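Local coordinates for EF0056 (Enterococcus faecalis, PDB 6ORI), which is a surface protein of unknown molecular function, whose calcium-binding, immunoglobulin-like N-terminal region is probably linked to biofilm formation, at residues 76-81 against 149-154; 265-270 against 303-308; 276-281 against 345-350. All blocks are in the same frame, centred on the assembly; numbering follows the deposited sequence. Where two conformers were deposited one is given.

Contact 1 of 3, residues 76-81 against 149-154; sequences ERLAQY and DEIFKE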
loop_
_atom_site.group_PDB
_atom_site.type_symbol
_atom_site.label_atom_id
_atom_site.label_comp_id
_atom_site.label_asym_id
_atom_site.label_seq_id
_atom_site.Cartn_x
_atom_site.Cartn_y
_atom_site.Cartn_z
ATOM N N GLU A 76 -3.125 16.847 -4.100
ATOM C CA GLU A 76 -3.602 18.104 -4.673
ATOM C C GLU A 76 -2.519 18.839 -5.452
ATOM O O GLU A 76 -2.811 19.528 -6.452
ATOM C CB GLU A 76 -4.137 19.025 -3.571
ATOM C CG GLU A 76 -5.449 18.575 -2.943
ATOM C CD GLU A 76 -6.664 18.829 -3.841
ATOM O OE1 GLU A 76 -7.800 18.633 -3.359
ATOM O OE2 GLU A 76 -6.488 19.226 -5.019
ATOM N N ARG A 77 -1.267 18.721 -5.015
ATOM C CA ARG A 77 -0.184 19.457 -5.644
ATOM C C ARG A 77 0.090 18.947 -7.050
ATOM O O ARG A 77 0.590 19.687 -7.896
ATOM C CB ARG A 77 1.077 19.375 -4.771
ATOM C CG ARG A 77 0.921 20.139 -3.461
ATOM C CD ARG A 77 2.041 19.836 -2.466
ATOM N NE ARG A 77 2.009 18.438 -2.055
ATOM C CZ ARG A 77 3.014 17.791 -1.472
ATOM N NH1 ARG A 77 4.158 18.411 -1.193
ATOM N NH2 ARG A 77 2.881 16.518 -1.161
ATOM N N LEU A 78 -0.196 17.667 -7.307
ATOM C CA LEU A 78 -0.153 17.119 -8.657
ATOM C C LEU A 78 -1.472 17.328 -9.368
ATOM O O LEU A 78 -1.489 17.646 -10.558
ATOM C CB LEU A 78 0.174 15.611 -8.655
ATOM C CG LEU A 78 1.549 15.236 -8.154
ATOM C CD1 LEU A 78 1.663 13.723 -8.131
ATOM C CD2 LEU A 78 2.603 15.848 -9.049
ATOM N N ALA A 79 -2.572 17.092 -8.669
ATOM C CA ALA A 79 -3.889 17.088 -9.283
ATOM C C ALA A 79 -4.191 18.406 -9.994
ATOM O O ALA A 79 -4.834 18.424 -11.059
ATOM C CB ALA A 79 -4.952 16.799 -8.233
ATOM N N GLN A 80 -3.715 19.512 -9.446
ATOM C CA GLN A 80 -3.983 20.816 -10.038
ATOM C C GLN A 80 -3.497 20.919 -11.485
ATOM O O GLN A 80 -3.999 21.750 -12.240
ATOM C CB GLN A 80 -3.345 21.907 -9.183
ATOM C CG GLN A 80 -1.838 21.839 -9.172
ATOM C CD GLN A 80 -1.170 22.930 -8.341
ATOM O OE1 GLN A 80 -1.612 24.074 -8.340
ATOM N NE2 GLN A 80 -0.088 22.568 -7.635
ATOM N N TYR A 81 -2.547 20.069 -11.869
ATOM C CA TYR A 81 -1.966 20.097 -13.214
ATOM C C TYR A 81 -2.283 18.878 -14.061
ATOM O O TYR A 81 -1.774 18.733 -15.164
ATOM C CB TYR A 81 -0.437 20.288 -13.152
ATOM C CG TYR A 81 -0.044 21.673 -12.665
ATOM C CD1 TYR A 81 -0.486 22.805 -13.338
ATOM C CD2 TYR A 81 0.745 21.841 -11.544
ATOM C CE1 TYR A 81 -0.139 24.077 -12.910
ATOM C CE2 TYR A 81 1.098 23.127 -11.104
ATOM C CZ TYR A 81 0.653 24.225 -11.797
ATOM O OH TYR A 81 0.997 25.488 -11.358
ATOM N N ASP A 149 9.271 18.632 -14.145
ATOM C CA ASP A 149 10.302 19.501 -13.568
ATOM C C ASP A 149 9.731 20.872 -13.216
ATOM O O ASP A 149 10.016 21.404 -12.137
ATOM C CB ASP A 149 11.562 19.628 -14.444
ATOM C CG ASP A 149 11.302 20.087 -15.895
ATOM O OD1 ASP A 149 10.174 20.433 -16.303
ATOM O OD2 ASP A 149 12.296 20.110 -16.666
ATOM N N GLU A 150 8.885 21.418 -14.081
ATOM C CA GLU A 150 8.245 22.707 -13.829
ATOM C C GLU A 150 7.258 22.588 -12.676
ATOM O O GLU A 150 7.163 23.474 -11.841
ATOM C CB GLU A 150 7.534 23.227 -15.071
ATOM C CG GLU A 150 8.471 23.520 -16.219
ATOM C CD GLU A 150 7.734 24.037 -17.443
ATOM O OE1 GLU A 150 6.712 24.750 -17.279
ATOM O OE2 GLU A 150 8.175 23.716 -18.568
ATOM N N ILE A 151 6.517 21.490 -12.621
ATOM C CA ILE A 151 5.603 21.267 -11.508
ATOM C C ILE A 151 6.366 21.130 -10.189
ATOM O O ILE A 151 5.981 21.727 -9.173
ATOM C CB ILE A 151 4.731 20.022 -11.767
ATOM C CG1 ILE A 151 3.823 20.270 -12.982
ATOM C CG2 ILE A 151 3.925 19.652 -10.520
ATOM C CD1 ILE A 151 3.123 19.015 -13.484
ATOM N N PHE A 152 7.437 20.345 -10.183
ATOM C CA PHE A 152 8.221 20.176 -8.956
ATOM C C PHE A 152 8.809 21.502 -8.489
ATOM O O PHE A 152 8.861 21.772 -7.282
ATOM C CB PHE A 152 9.321 19.129 -9.150
ATOM C CG PHE A 152 8.856 17.704 -8.979
ATOM C CD1 PHE A 152 7.527 17.332 -9.169
ATOM C CD2 PHE A 152 9.774 16.726 -8.643
ATOM C CE1 PHE A 152 7.136 15.997 -8.984
ATOM C CE2 PHE A 152 9.377 15.404 -8.457
ATOM C CZ PHE A 152 8.074 15.054 -8.633
ATOM N N LYS A 153 9.264 22.320 -9.428
ATOM C CA LYS A 153 9.823 23.622 -9.092
ATOM C C LYS A 153 8.776 24.500 -8.426
ATOM O O LYS A 153 9.060 25.163 -7.422
ATOM C CB LYS A 153 10.347 24.299 -10.357
ATOM C CG LYS A 153 10.999 25.646 -10.122
ATOM C CD LYS A 153 11.386 26.298 -11.447
ATOM C CE LYS A 153 12.326 27.475 -11.255
ATOM N NZ LYS A 153 13.717 27.054 -10.917
ATOM N N GLU A 154 7.569 24.507 -8.988
ATOM C CA GLU A 154 6.473 25.303 -8.447
ATOM C C GLU A 154 6.091 24.813 -7.053
ATOM O O GLU A 154 5.868 25.614 -6.140
ATOM C CB GLU A 154 5.247 25.259 -9.361
ATOM C CG GLU A 154 4.285 26.423 -9.158
ATOM C CD GLU A 154 4.450 27.512 -10.203
ATOM O OE1 GLU A 154 5.055 28.567 -9.890
ATOM O OE2 GLU A 154 3.965 27.311 -11.340
#
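The carbonyl oxygen of Arg-77 lies where the short helix 76-79 faces helix 148-155. Arg-77 O accepts a nearly straight hydrogen bond from Gln-80 NE2 (3.0 Å, 170° at the hydrogen) and touches Ile-151 CG2 at 4.2 Å. Both helices lie outside the strands of the N-terminal β-rich half, consistent with the immunoglobulin-like character of the protein; the first links strands 68-74 and 82-87, and the second follows strand 135-144. The bond comes from within the amide plane of Gln-80 and turns its side chain back over the preceding helical turn.

Ile-151 is the hydrophobic link between the two. Its CG1 meets Tyr-81 CD2 at 3.7 Å, approaching the ring obliquely, and its CD1 reaches Tyr-81 CB at 3.8 Å. Ile-151 CG2, set anti to the backbone N while CG1 takes the place beside it (chi1 -65°), meets Leu-78 CD2 at 4.3 Å. Phe-144 of strand 135-144 touches Leu-78, Tyr-81 and Ile-151 alike, completing a small apolar core.

The guanidinium of Arg-77 turns elsewhere, to a salt bridge with Asp-75 and a hydrogen bond to Asp-163 O. One face of the Tyr-81 ring is covered by Gln-80 CG, 3.5 Å above the plane and displaced toward the rim.

Contact 2 of 3, residues 265-270 against 303-308; sequences ANYKID and ADLAIE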
loop_
_atom_site.group_PDB
_atom_site.type_symbol
_atom_site.label_atom_id
_atom_site.label_comp_id
_atom_site.label_asym_id
_atom_site.label_seq_id
_atom_site.Cartn_x
_atom_site.Cartn_y
_atom_site.Cartn_z
ATOM N N ALA A 265 11.345 -11.879 6.887
ATOM C CA ALA A 265 10.442 -10.735 6.848
ATOM C C ALA A 265 11.219 -9.543 7.380
ATOM O O ALA A 265 11.814 -9.624 8.455
ATOM C CB ALA A 265 9.225 -11.040 7.724
ATOM N N ASN A 266 11.231 -8.461 6.613
ATOM C CA ASN A 266 12.021 -7.262 6.910
ATOM C C ASN A 266 11.152 -6.044 7.049
ATOM O O ASN A 266 10.154 -5.902 6.335
ATOM C CB ASN A 266 13.049 -6.936 5.798
ATOM C CG ASN A 266 14.064 -8.002 5.607
ATOM O OD1 ASN A 266 15.168 -7.903 6.155
ATOM N ND2 ASN A 266 13.720 -9.030 4.860
ATOM N N TYR A 267 11.552 -5.142 7.935
ATOM C CA TYR A 267 10.796 -3.930 8.204
ATOM C C TYR A 267 11.786 -2.851 8.580
ATOM O O TYR A 267 12.830 -3.118 9.172
ATOM C CB TYR A 267 9.734 -4.180 9.299
ATOM C CG TYR A 267 10.285 -5.007 10.445
ATOM C CD1 TYR A 267 10.297 -6.379 10.398
ATOM C CD2 TYR A 267 10.838 -4.399 11.554
ATOM C CE1 TYR A 267 10.862 -7.147 11.429
ATOM C CE2 TYR A 267 11.392 -5.140 12.576
ATOM C CZ TYR A 267 11.410 -6.512 12.510
ATOM O OH TYR A 267 11.992 -7.251 13.523
ATOM N N LYS A 268 11.447 -1.633 8.214
ATOM C CA LYS A 268 12.267 -0.467 8.496
ATOM C C LYS A 268 11.368 0.664 8.901
ATOM O O LYS A 268 10.365 0.955 8.234
ATOM C CB LYS A 268 13.086 -0.053 7.271
ATOM C CG LYS A 268 14.074 1.090 7.552
ATOM C CD LYS A 268 14.863 1.450 6.292
ATOM C CE LYS A 268 16.011 2.407 6.602
ATOM N NZ LYS A 268 15.526 3.673 7.209
ATOM N N ILE A 269 11.670 1.301 10.023
ATOM C CA ILE A 269 10.873 2.439 10.460
ATOM C C ILE A 269 11.731 3.683 10.536
ATOM O O ILE A 269 12.925 3.628 10.841
ATOM C CB ILE A 269 10.152 2.190 11.800
ATOM C CG1 ILE A 269 11.114 2.279 12.995
ATOM C CG2 ILE A 269 9.427 0.839 11.765
ATOM C CD1 ILE A 269 10.413 2.394 14.333
ATOM N N ASP A 270 11.079 4.801 10.266
ATOM C CA ASP A 270 11.714 6.097 10.208
ATOM C C ASP A 270 12.608 6.299 11.432
ATOM O O ASP A 270 12.192 6.065 12.555
ATOM C CB ASP A 270 10.610 7.167 10.184
ATOM C CG ASP A 270 11.125 8.533 9.808
ATOM O OD1 ASP A 270 11.898 9.137 10.581
ATOM O OD2 ASP A 270 10.735 8.999 8.726
ATOM N N ALA A 303 4.855 -13.199 16.879
ATOM C CA ALA A 303 6.211 -12.947 17.376
ATOM C C ALA A 303 6.380 -11.600 17.999
ATOM O O ALA A 303 5.692 -10.644 17.635
ATOM C CB ALA A 303 7.222 -13.081 16.258
ATOM N N ASP A 304 7.314 -11.525 18.935
ATOM C CA ASP A 304 7.917 -10.279 19.390
ATOM C C ASP A 304 9.090 -9.994 18.475
ATOM O O ASP A 304 9.904 -10.886 18.241
ATOM C CB ASP A 304 8.443 -10.448 20.813
ATOM C CG ASP A 304 7.344 -10.668 21.820
ATOM O OD1 ASP A 304 6.384 -9.862 21.852
ATOM O OD2 ASP A 304 7.451 -11.652 22.583
ATOM N N LEU A 305 9.185 -8.772 17.973
ATOM C CA LEU A 305 10.235 -8.348 17.045
ATOM C C LEU A 305 11.180 -7.342 17.659
ATOM O O LEU A 305 10.826 -6.633 18.621
ATOM C CB LEU A 305 9.596 -7.703 15.818
ATOM C CG LEU A 305 8.672 -8.615 15.017
ATOM C CD1 LEU A 305 8.109 -7.827 13.832
ATOM C CD2 LEU A 305 9.350 -9.883 14.533
ATOM N N ALA A 306 12.374 -7.232 17.083
ATOM C CA ALA A 306 13.342 -6.216 17.478
ATOM C C ALA A 306 13.658 -5.288 16.323
ATOM O O ALA A 306 13.443 -5.620 15.147
ATOM C CB ALA A 306 14.616 -6.885 17.939
ATOM N N ILE A 307 14.207 -4.126 16.633
ATOM C CA ILE A 307 14.814 -3.269 15.622
ATOM C C ILE A 307 16.155 -2.823 16.142
ATOM O O ILE A 307 16.433 -2.909 17.334
ATOM C CB ILE A 307 13.988 -2.020 15.273
ATOM C CG1 ILE A 307 13.621 -1.241 16.534
ATOM C CG2 ILE A 307 12.791 -2.398 14.393
ATOM C CD1 ILE A 307 12.972 0.093 16.220
ATOM N N GLU A 308 16.980 -2.361 15.220
ATOM C CA GLU A 308 18.324 -1.893 15.517
ATOM C C GLU A 308 18.209 -0.503 16.120
ATOM O O GLU A 308 17.662 0.416 15.499
ATOM C CB GLU A 308 19.129 -1.838 14.229
ATOM C CG GLU A 308 20.547 -1.262 14.414
ATOM C CD GLU A 308 21.332 -2.031 15.447
ATOM O OE1 GLU A 308 21.619 -3.215 15.191
ATOM O OE2 GLU A 308 21.647 -1.477 16.527
HETATM O O HOH W 1 13.309 -9.065 15.086
#
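Tyr-267 reaches from strand 264-269 to the chain that runs on from edge strand 300-304, crossing between the four-stranded and five-stranded antiparallel sheets of the C-terminal β-sandwich. Its CB points toward residues 303-308, and CG sits between the backbone N and the carbonyl carbon (chi1 43°), which carries the ring from one sheet toward residues 305-307. Along one side of the ring, Tyr-267 CD2 lies 4.0 Å from Ile-307 CG2, and Tyr-267 CE2 comes closer to the same methyl, at 3.6 Å. This methyl meets the ring at its edge, near the plane. On the other side, Tyr-267 CE1 touches Leu-305 CD1 at 3.7 Å, so the ring is held between two aliphatic branches.

At the tip, Tyr-267 OH donates its proton to Ala-306 O (2.7 Å), lying in the carbonyl plane and on a lone pair. Tyr-267 OH also lies 3.3 Å from Leu-305 CB. The same Tyr-267 OH accepts a hydrogen from a water at 2.7 Å, and that water in turn accepts from Ala-306 N at 2.9 Å. Both polar backbone atoms of Ala-306 are thus engaged by the tyrosine, one directly and one through water. Two residues further along the strand, Ile-269 CD1 meets Ile-307 CD1 at 3.9 Å, the two side chains crossing at about a right angle. The ring of Tyr-344 from strand 340-348 also meets that of Tyr-267, planes at about 45°.

The chemistry is therefore mixed: Leu-305 and Ile-307 pack along the two sides of the ring, and the hydroxyl beyond them both donates and accepts, which satisfies this buried tyrosine while holding the backbone of Ala-306.

Contact 3 of 3, residues 276-281 against 345-350; sequences YVSGIQ and VLQLTK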
loop_
_atom_site.group_PDB
_atom_site.type_symbol
_atom_site.label_atom_id
_atom_site.label_comp_id
_atom_site.label_asym_id
_atom_site.label_seq_id
_atom_site.Cartn_x
_atom_site.Cartn_y
_atom_site.Cartn_z
ATOM N N TYR A 276 10.808 6.266 20.056
ATOM C CA TYR A 276 9.416 6.360 20.500
ATOM C C TYR A 276 8.615 5.079 20.267
ATOM O O TYR A 276 7.392 5.050 20.462
ATOM C CB TYR A 276 8.731 7.515 19.793
ATOM C CG TYR A 276 9.332 8.849 20.143
ATOM C CD1 TYR A 276 9.126 9.406 21.393
ATOM C CD2 TYR A 276 10.142 9.521 19.247
ATOM C CE1 TYR A 276 9.681 10.629 21.726
ATOM C CE2 TYR A 276 10.697 10.749 19.571
ATOM C CZ TYR A 276 10.465 11.289 20.811
ATOM O OH TYR A 276 11.021 12.508 21.144
ATOM N N VAL A 277 9.299 4.032 19.838
ATOM C CA VAL A 277 8.661 2.730 19.670
ATOM C C VAL A 277 9.214 1.806 20.729
ATOM O O VAL A 277 10.436 1.749 20.922
ATOM C CB VAL A 277 8.909 2.172 18.269
ATOM C CG1 VAL A 277 8.414 0.737 18.171
ATOM C CG2 VAL A 277 8.196 3.024 17.239
ATOM N N SER A 278 8.332 1.114 21.450
ATOM C CA SER A 278 8.743 0.130 22.445
ATOM C C SER A 278 8.545 -1.254 21.827
ATOM O O SER A 278 9.294 -1.639 20.923
ATOM C CB SER A 278 7.976 0.311 23.762
ATOM O OG SER A 278 6.579 0.142 23.610
ATOM N N GLY A 279 7.508 -1.966 22.244
ATOM C CA GLY A 279 7.238 -3.271 21.686
ATOM C C GLY A 279 6.896 -3.197 20.209
ATOM O O GLY A 279 6.279 -2.249 19.719
ATOM N N ILE A 280 7.285 -4.250 19.508
ATOM C CA ILE A 280 6.969 -4.421 18.097
ATOM C C ILE A 280 6.438 -5.830 17.957
ATOM O O ILE A 280 7.164 -6.797 18.215
ATOM C CB ILE A 280 8.187 -4.219 17.187
ATOM C CG1 ILE A 280 8.800 -2.852 17.460
ATOM C CG2 ILE A 280 7.782 -4.361 15.722
ATOM C CD1 ILE A 280 10.156 -2.658 16.865
ATOM N N GLN A 281 5.172 -5.957 17.586
ATOM C CA GLN A 281 4.532 -7.261 17.414
ATOM C C GLN A 281 4.369 -7.599 15.956
ATOM O O GLN A 281 4.042 -6.733 15.149
ATOM C CB GLN A 281 3.135 -7.314 18.053
ATOM C CG GLN A 281 3.086 -6.800 19.482
ATOM C CD GLN A 281 1.756 -7.049 20.166
ATOM O OE1 GLN A 281 0.731 -7.345 19.553
ATOM N NE2 GLN A 281 1.775 -6.937 21.487
ATOM N N VAL A 345 3.024 -4.187 14.394
ATOM C CA VAL A 345 2.409 -3.285 15.354
ATOM C C VAL A 345 3.517 -2.567 16.132
ATOM O O VAL A 345 4.229 -3.200 16.918
ATOM C CB VAL A 345 1.504 -4.062 16.308
ATOM C CG1 VAL A 345 0.860 -3.129 17.295
ATOM C CG2 VAL A 345 0.447 -4.863 15.552
ATOM N N LEU A 346 3.656 -1.267 15.913
ATOM C CA LEU A 346 4.708 -0.457 16.531
ATOM C C LEU A 346 4.085 0.270 17.693
ATOM O O LEU A 346 3.431 1.286 17.507
ATOM C CB LEU A 346 5.268 0.565 15.526
ATOM C CG LEU A 346 5.665 0.051 14.134
ATOM C CD1 LEU A 346 6.181 1.177 13.271
ATOM C CD2 LEU A 346 6.718 -1.010 14.249
ATOM N N GLN A 347 4.270 -0.249 18.892
ATOM C CA GLN A 347 3.700 0.367 20.076
ATOM C C GLN A 347 4.437 1.646 20.407
ATOM O O GLN A 347 5.656 1.676 20.446
ATOM C CB GLN A 347 3.777 -0.602 21.246
ATOM C CG GLN A 347 3.097 -1.946 20.957
ATOM C CD GLN A 347 2.790 -2.728 22.211
ATOM O OE1 GLN A 347 3.493 -2.613 23.216
ATOM N NE2 GLN A 347 1.731 -3.531 22.162
ATOM N N LEU A 348 3.696 2.728 20.597
ATOM C CA LEU A 348 4.308 4.003 20.926
ATOM C C LEU A 348 4.578 4.120 22.421
ATOM O O LEU A 348 3.835 3.607 23.241
ATOM C CB LEU A 348 3.397 5.136 20.477
ATOM C CG LEU A 348 3.098 5.169 18.980
ATOM C CD1 LEU A 348 2.078 6.250 18.710
ATOM C CD2 LEU A 348 4.337 5.374 18.156
ATOM N N THR A 349 5.637 4.850 22.769
ATOM C CA THR A 349 6.040 5.022 24.164
ATOM C C THR A 349 5.263 6.127 24.839
ATOM O O THR A 349 5.214 6.181 26.069
ATOM C CB THR A 349 7.508 5.401 24.267
ATOM O OG1 THR A 349 7.725 6.564 23.476
ATOM C CG2 THR A 349 8.408 4.276 23.781
ATOM N N LYS A 350 4.691 7.019 24.049
ATOM C CA LYS A 350 3.828 8.071 24.569
ATOM C C LYS A 350 2.852 8.441 23.462
ATOM O O LYS A 350 3.034 8.035 22.310
ATOM C CB LYS A 350 4.648 9.277 25.042
ATOM C CG LYS A 350 5.539 9.855 23.996
ATOM C CD LYS A 350 6.506 10.877 24.579
ATOM C CE LYS A 350 7.547 10.215 25.448
ATOM N NZ LYS A 350 8.598 11.162 25.900
#
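Val-345 and Gln-281 form a hydrogen-bonded antiparallel pair, with Val-345 N donating to Gln-281 O at 2.8 Å and Gln-281 N donating back to Val-345 O at 3.0 Å. Their side chains lie on the same face of the sheet, CB against CB. Strands 277-281 and 345-348 run antiparallel, their N-to-C directions 147° apart.

Leu-346 points to the other face and pairs with Ile-280 without hydrogen bonds between them. The two side chains lie side by side, and Leu-346 CD2 touches Ile-280 CG2 at 3.8 Å; Leu-346 CB also lies against the methyls of Val-277.

At Gln-347 the register slips by one residue, a β bulge formed by Ser-278 and Gly-279. Gln-347 N donates to Gly-279 O (3.0 Å), nearly along the C=O axis, while Gln-347 O receives Ser-278 N at 2.9 Å, so a single residue serves both members of the bulge. In the conformer described, Gln-347 CG, anti to the carbonyl carbon (chi1 -56°), is laid over Gly-279 O at 3.4 Å. Its NE2 is bound by Ser-233 O, while the OE1 of neighbouring Gln-281 takes His-283 NE2 and Ser-233 N.

Leu-348 restores the pairing, opposite Val-277 on the face of Leu-346 and Ile-280. Beyond the strand, Thr-349 adds one more bond: Thr-349 N donates to Tyr-276 O at 2.9 Å from well above the carbonyl plane, and Thr-349 CG2 lies 3.6 Å from Tyr-276 O. Lys-350 CD approaches the Tyr-276 ring obliquely, and its NZ and the Tyr-276 hydroxyl both bind Glu-358.

Helix 352-359 thus packs beside the strand ends, with Ile-355 against Tyr-276, Leu-348 and Lys-350, while strand 239-248 flanks strand 340-348 on the side away from strand 277-284.

Contacts 2 and 3 belong to one β-sandwich, their centres 11 Å apart. Strand 277-284 pairs with strand 340-348 in contact 3 and, through a probable hydrogen bond from Leu-305 N to Ile-280 O (2.8 Å), with the chain used in contact 2. Ile-269 also packs on Leu-346, with its CG2 3.6 Å from Leu-346 CD1, joining the two sheets. Contact 1 lies in the other half, its centre about 35 and 36 Å from those of contacts 2 and 3, and touches neither. The side chain of Arg-77 in contact 1 is about 8 Å from the bound calcium ion, whose ligands, Ser-162 from one half and Gly-372, Asp-374, Leu-400 and Asp-402 from later in the chain, are consistent with a bridging role.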